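Local coordinates for F5/8 type C domain protein (PDB 4ZRX) that is a putative alpha-L-fucosidase that probably removes L-fucose from glycans and carries an F5/8 type C domain of the kind that often binds carbohydrate, at residues G101-L104 against T109-H112. Numbering follows the deposited sequence.
Sequences GFCL and TTKH
Phe-102 and His-112 meet in an edge-to-face aromatic contact inside the long loop that leaves strand 91-97, one of the parallel strands of the TIM barrel of this alpha-L-fucosidase family domain, and ends at helix 126-137. The two rings stand almost perpendicular, with planes at 86° and centroids 5.4 Å apart. Phe-102 presents CD1, which lies over the centre of one imidazole face. Its CG is anti to the backbone N (chi1 -177°) and beside its own carbonyl carbon; the ring's turn about CB-CG then brings CD1 over the imidazole. The imidazole also packs on the Phe-102 main chain: His-112 CD2 comes 3.5 Å from Phe-102 CA. Gly-101 C lies at the imidazole edge, near its plane. The positive phi of Gly-101 would press a side chain against the preceding carbonyl oxygen.

One backbone hydrogen bond joins the segments: Cys-103 N donates to His-112 O at 3.0 Å, nearly straight (173° at the hydrogen). The same His-112 O receives a CA-H...O contact from Phe-102 CA at 3.6 Å. Farther along, Cys-103 SG touches the methyl CG2 of Thr-110 at 4.1 Å. Thr-110 also forms an ST turn, in which its OG1 accepts a 3.0 Å hydrogen bond from His-112 N. An alanine in place of His-112 removes the imidazole and is likely to leave the Phe-102 ring edge without its aromatic face and open a gap over the Phe-102 main chain.

Around this buried contact, the side chains of both Phe-102 and His-112 touch Pro-67, and Phe-70 meets the Phe-102 ring. Gln-168 of helix 158-174 packs against Cys-103 and Thr-110. Backbone hydrogen bonds of Leu-104 with Ala-96 and Val-126 link the loop to strand 91-97 and the start of helix 126-137.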
ATOM      1  N   GLY A 101      -8.349 -11.485  19.904  1.00 20.11           N
ATOM      2  CA  GLY A 101      -7.712 -11.860  21.152  1.00 20.51           C
ATOM      3  C   GLY A 101      -7.096 -13.233  21.209  1.00 20.88           C
ATOM      4  O   GLY A 101      -6.502 -13.609  22.245  1.00 21.05           O
ATOM      5  N   PHE A 102      -7.218 -13.975  20.103  1.00 19.57           N
ATOM      6  CA  PHE A 102      -6.624 -15.294  19.984  1.00 20.18           C
ATOM      7  C   PHE A 102      -5.099 -15.253  19.814  1.00 19.80           C
ATOM      8  O   PHE A 102      -4.608 -14.680  18.871  1.00 19.55           O
ATOM      9  CB  PHE A 102      -7.265 -16.070  18.831  1.00 19.90           C
ATOM     10  CG  PHE A 102      -6.732 -17.465  18.710  1.00 20.28           C
ATOM     11  CD1 PHE A 102      -7.185 -18.484  19.569  1.00 20.50           C
ATOM     12  CD2 PHE A 102      -5.798 -17.779  17.750  1.00 20.41           C
ATOM     13  CE1 PHE A 102      -6.675 -19.780  19.440  1.00 20.61           C
ATOM     14  CE2 PHE A 102      -5.302 -19.059  17.658  1.00 20.84           C
ATOM     15  CZ  PHE A 102      -5.745 -20.040  18.486  1.00 20.93           C
ATOM     16  N   CYS A 103      -4.365 -15.806  20.769  1.00 19.76           N
ATOM     17  CA  CYS A 103      -2.900 -15.727  20.758  1.00 20.15           C
ATOM     18  C   CYS A 103      -2.302 -16.879  19.981  1.00 19.65           C
ATOM     19  O   CYS A 103      -2.607 -18.053  20.248  1.00 20.35           O
ATOM     20  CB  CYS A 103      -2.363 -15.716  22.168  1.00 21.03           C
ATOM     21  SG  CYS A 103      -2.930 -14.277  23.042  1.00 22.50           S
ATOM     22  N   LEU A 104      -1.348 -16.548  19.084  1.00 19.04           N
ATOM     23  CA  LEU A 104      -0.610 -17.536  18.301  1.00 19.08           C
ATOM     24  C   LEU A 104       0.569 -18.243  18.982  1.00 18.83           C
ATOM     25  O   LEU A 104       1.231 -19.037  18.369  1.00 19.26           O
ATOM     26  CB  LEU A 104      -0.097 -16.856  17.004  1.00 19.62           C
ATOM     27  CG  LEU A 104      -1.145 -16.421  15.994  1.00 21.27           C
ATOM     28  CD1 LEU A 104      -0.472 -15.997  14.735  1.00 21.02           C
ATOM     29  CD2 LEU A 104      -2.081 -17.517  15.689  1.00 23.05           C
ATOM     30  N   THR A 109      -1.049 -16.033  29.863  1.00 25.45           N
ATOM     31  CA  THR A 109      -2.042 -15.034  30.255  1.00 25.07           C
ATOM     32  C   THR A 109      -3.495 -15.435  30.039  1.00 25.35           C
ATOM     33  O   THR A 109      -4.402 -14.853  30.669  1.00 26.53           O
ATOM     34  CB  THR A 109      -1.873 -13.719  29.495  1.00 25.05           C
ATOM     35  OG1 THR A 109      -1.990 -13.943  28.068  1.00 23.96           O
ATOM     36  CG2 THR A 109      -0.557 -13.084  29.804  1.00 25.25           C
ATOM     37  N   THR A 110      -3.716 -16.369  29.133  1.00 25.15           N
ATOM     38  CA  THR A 110      -5.098 -16.719  28.719  1.00 25.04           C
ATOM     39  C   THR A 110      -5.092 -18.090  28.107  1.00 25.10           C
ATOM     40  O   THR A 110      -4.061 -18.552  27.598  1.00 26.66           O
ATOM     41  CB  THR A 110      -5.670 -15.686  27.743  1.00 25.01           C
ATOM     42  OG1 THR A 110      -6.984 -16.044  27.319  1.00 23.84           O
ATOM     43  CG2 THR A 110      -4.797 -15.520  26.511  1.00 23.77           C
ATOM     44  N   LYS A 111      -6.244 -18.753  28.218  1.00 25.48           N
ATOM     45  CA  LYS A 111      -6.528 -19.998  27.530  1.00 25.31           C
ATOM     46  C   LYS A 111      -6.846 -19.804  26.067  1.00 24.12           C
ATOM     47  O   LYS A 111      -6.870 -20.772  25.325  1.00 24.22           O
ATOM     48  CB  LYS A 111      -7.725 -20.723  28.184  1.00 26.32           C
ATOM     49  CG  LYS A 111      -7.500 -21.164  29.595  1.00 28.51           C
ATOM     50  CD  LYS A 111      -8.732 -21.858  30.099  1.00 30.17           C
ATOM     51  CE  LYS A 111      -8.467 -22.355  31.488  1.00 32.05           C
ATOM     52  NZ  LYS A 111      -9.630 -23.122  31.976  1.00 33.73           N
ATOM     53  N   HIS A 112      -7.092 -18.570  25.645  1.00 23.71           N
ATOM     54  CA  HIS A 112      -7.554 -18.304  24.299  1.00 23.25           C
ATOM     55  C   HIS A 112      -6.328 -18.177  23.394  1.00 23.16           C
ATOM     56  O   HIS A 112      -5.909 -17.072  23.000  1.00 22.87           O
ATOM     57  CB  HIS A 112      -8.406 -17.052  24.280  1.00 23.86           C
ATOM     58  CG  HIS A 112      -9.229 -16.935  23.051  1.00 24.22           C
ATOM     59  ND1 HIS A 112     -10.112 -17.928  22.692  1.00 24.89           N
ATOM     60  CD2 HIS A 112      -9.366 -15.947  22.136  1.00 23.63           C
ATOM     61  CE1 HIS A 112     -10.742 -17.555  21.588  1.00 24.68           C
ATOM     62  NE2 HIS A 112     -10.276 -16.391  21.207  1.00 23.70           N
TER